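Local coordinates for protein GDSL-like Lipase (Parabacteroides distasonis, PDB 3P94) that probably hydrolyses ester bonds as a serine hydrolase of the GDSL-like lipase family, perhaps acting on lysophospholipids, at residues N30-G35 / G180-L185. Numbering follows the deposited sequence.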
ATOM      1  N   ASN A  30       1.376   3.760  -2.230  1.00 16.42           N
ATOM      2  CA  ASN A  30       2.047   4.332  -3.388  1.00 16.18           C
ATOM      3  C   ASN A  30       1.025   4.875  -4.407  1.00 18.17           C
ATOM      4  O   ASN A  30      -0.026   5.385  -4.005  1.00 15.53           O
ATOM      5  CB  ASN A  30       2.951   3.261  -4.006  1.00 19.98           C
ATOM      6  CG  ASN A  30       2.276   1.925  -4.282  1.00 31.16           C
ATOM      7  OD1 ASN A  30       1.121   1.834  -4.749  1.00 28.52           O
ATOM      8  ND2 ASN A  30       2.999   0.857  -4.021  1.00 14.00           N
ATOM      9  N   SER A  31       1.346   4.761  -5.719  1.00 14.74           N
ATOM     10  CA  SER A  31       0.507   5.239  -6.824  0.50 15.04           C
ATOM     11  C   SER A  31      -0.848   4.508  -6.898  1.00 18.84           C
ATOM     12  O   SER A  31      -1.835   5.090  -7.356  1.00 19.38           O
ATOM     13  CB  SER A  31       1.249   5.113  -8.154  0.50 20.03           C
ATOM     14  OG  SER A  31       1.949   3.882  -8.250  0.50 30.17           O
ATOM     15  N   ILE A  32      -0.906   3.253  -6.443  1.00 16.18           N
ATOM     16  CA  ILE A  32      -2.172   2.495  -6.444  1.00 16.91           C
ATOM     17  C   ILE A  32      -3.139   3.124  -5.417  1.00 20.58           C
ATOM     18  O   ILE A  32      -4.309   3.326  -5.732  1.00 22.07           O
ATOM     19  CB  ILE A  32      -1.952   0.978  -6.229  1.00 19.53           C
ATOM     20  CG1 ILE A  32      -1.148   0.416  -7.438  1.00 20.65           C
ATOM     21  CG2 ILE A  32      -3.290   0.249  -6.081  1.00 20.02           C
ATOM     22  CD1 ILE A  32      -0.568  -0.966  -7.252  1.00 29.71           C
ATOM     23  N   THR A  33      -2.642   3.486  -4.232  1.00 16.06           N
ATOM     24  CA  THR A  33      -3.464   4.154  -3.223  1.00 14.94           C
ATOM     25  C   THR A  33      -3.741   5.599  -3.698  1.00 16.86           C
ATOM     26  O   THR A  33      -4.871   6.065  -3.600  1.00 15.66           O
ATOM     27  CB  THR A  33      -2.788   4.091  -1.829  1.00 17.23           C
ATOM     28  OG1 THR A  33      -2.555   2.722  -1.483  1.00 16.31           O
ATOM     29  CG2 THR A  33      -3.639   4.733  -0.739  1.00 13.50           C
ATOM     30  N   ASP A  34      -2.716   6.283  -4.241  1.00 14.56           N
ATOM     31  CA  ASP A  34      -2.849   7.671  -4.740  1.00 14.72           C
ATOM     32  C   ASP A  34      -3.837   7.791  -5.946  1.00 19.19           C
ATOM     33  O   ASP A  34      -4.452   8.837  -6.139  1.00 18.71           O
ATOM     34  CB  ASP A  34      -1.475   8.258  -5.120  1.00 15.57           C
ATOM     35  CG  ASP A  34      -1.348   9.772  -4.991  1.00 22.39           C
ATOM     36  OD1 ASP A  34      -2.342  10.428  -4.597  1.00 21.26           O
ATOM     37  OD2 ASP A  34      -0.245  10.295  -5.231  1.00 25.94           O
ATOM     38  N   GLY A  35      -4.003   6.716  -6.713  1.00 17.83           N
ATOM     39  CA  GLY A  35      -4.902   6.694  -7.862  1.00 17.38           C
ATOM     40  C   GLY A  35      -6.346   6.374  -7.531  1.00 20.64           C
ATOM     41  O   GLY A  35      -7.224   6.459  -8.398  1.00 20.35           O
ATOM     42  N   GLY A 180      -1.248  -2.296 -16.841  1.00 24.22           N
ATOM     43  CA  GLY A 180      -0.977  -3.619 -16.283  1.00 23.63           C
ATOM     44  C   GLY A 180      -0.410  -3.601 -14.867  1.00 24.45           C
ATOM     45  O   GLY A 180       0.034  -4.638 -14.376  1.00 22.79           O
ATOM     46  N   VAL A 181      -0.410  -2.424 -14.192  1.00 19.26           N
ATOM     47  CA  VAL A 181       0.114  -2.242 -12.826  1.00 17.79           C
ATOM     48  C   VAL A 181      -0.913  -1.465 -11.952  1.00 21.01           C
ATOM     49  O   VAL A 181      -1.200  -1.871 -10.816  1.00 19.88           O
ATOM     50  CB  VAL A 181       1.508  -1.520 -12.798  1.00 21.39           C
ATOM     51  CG1 VAL A 181       2.066  -1.419 -11.373  1.00 20.18           C
ATOM     52  CG2 VAL A 181       2.523  -2.207 -13.703  1.00 21.67           C
ATOM     53  N   HIS A 182      -1.418  -0.333 -12.477  1.00 17.13           N
ATOM     54  CA  HIS A 182      -2.350   0.546 -11.771  1.00 16.83           C
ATOM     55  C   HIS A 182      -3.773   0.273 -12.212  1.00 21.51           C
ATOM     56  O   HIS A 182      -4.083   0.204 -13.408  1.00 20.81           O
ATOM     57  CB  HIS A 182      -1.951   2.001 -11.953  1.00 18.02           C
ATOM     58  CG  HIS A 182      -0.558   2.209 -11.474  1.00 21.30           C
ATOM     59  ND1 HIS A 182       0.517   2.026 -12.316  1.00 23.54           N
ATOM     60  CD2 HIS A 182      -0.103   2.403 -10.218  1.00 22.97           C
ATOM     61  CE1 HIS A 182       1.590   2.145 -11.554  1.00 23.05           C
ATOM     62  NE2 HIS A 182       1.263   2.400 -10.289  1.00 23.09           N
ATOM     63  N   PRO A 183      -4.645   0.030 -11.232  1.00 19.43           N
ATOM     64  CA  PRO A 183      -6.016  -0.367 -11.568  1.00 19.53           C
ATOM     65  C   PRO A 183      -6.874   0.727 -12.174  1.00 23.01           C
ATOM     66  O   PRO A 183      -6.657   1.916 -11.968  1.00 21.32           O
ATOM     67  CB  PRO A 183      -6.621  -0.809 -10.221  1.00 21.06           C
ATOM     68  CG  PRO A 183      -5.543  -0.710  -9.219  1.00 24.98           C
ATOM     69  CD  PRO A 183      -4.416   0.064  -9.772  1.00 20.48           C
ATOM     70  N   THR A 184      -7.874   0.288 -12.915  1.00 20.03           N
ATOM     71  CA  THR A 184      -8.957   1.108 -13.443  1.00 20.16           C
ATOM     72  C   THR A 184     -10.011   1.132 -12.332  1.00 23.46           C
ATOM     73  O   THR A 184      -9.797   0.500 -11.296  1.00 21.51           O
ATOM     74  CB  THR A 184      -9.487   0.460 -14.735  1.00 22.78           C
ATOM     75  OG1 THR A 184      -9.809  -0.903 -14.415  1.00 19.19           O
ATOM     76  CG2 THR A 184      -8.481   0.540 -15.885  1.00 22.10           C
ATOM     77  N   LEU A 185     -11.174   1.749 -12.567  1.00 22.04           N
ATOM     78  CA  LEU A 185     -12.258   1.747 -11.583  1.00 21.65           C
ATOM     79  C   LEU A 185     -12.746   0.306 -11.320  1.00 25.64           C
ATOM     80  O   LEU A 185     -13.032  -0.042 -10.172  1.00 27.38           O
ATOM     81  CB  LEU A 185     -13.412   2.651 -12.058  1.00 21.95           C
ATOM     82  CG  LEU A 185     -14.646   2.779 -11.141  1.00 27.01           C
ATOM     83  CD1 LEU A 185     -14.270   3.233  -9.722  1.00 25.96           C
ATOM     84  CD2 LEU A 185     -15.683   3.713 -11.757  1.00 29.74           C
TER
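S31 and H182 meet through a single short hydrogen bond. S31 OG lies 2.6 Å from H182 NE2, at the edge of the imidazole and near its plane. The hydroxyl stands between the backbone N and the carbonyl carbon of its own residue (chi1 42°), which turns it toward the histidine. S31 was modelled in two conformers; the bond is described for one of them.

I32 packs beside this pair. Its CG1 comes obliquely against the ring, 3.6 Å from H182 CD2. Its CD1 reaches on to V181 O at 3.7 Å. The other branch, CG2, packs on P183 CD at 3.9 Å, the two side chains crossing at about a right angle. With an alanine here, the packing on H182 CD2 and P183 CD from this side would probably be lost, leaving the imidazole freer to shift against S31. V181 CG1 lies over one face of the same ring, 3.5 Å above its plane and offset toward the rim.

The second shell steadies both partners. H182 ND1 is hydrogen-bonded to D179 OD2, so the imidazole is held at both nitrogens. D179 OD1 also takes the backbone N of V181. On the serine side, N30 caps the short helix 31-34: its OD1 accepts from I32 N at 3.0 Å and holds the start of the helix that carries S31. L123 and M191 pack on both I32 and P183.

S31 follows strand 23-29 of the parallel sheet, and H182 lies in the loop before helix 185-202. Together with D179 they have the geometry of a Ser-His-Asp catalytic triad, consistent with the active site of an SGNH hydrolase.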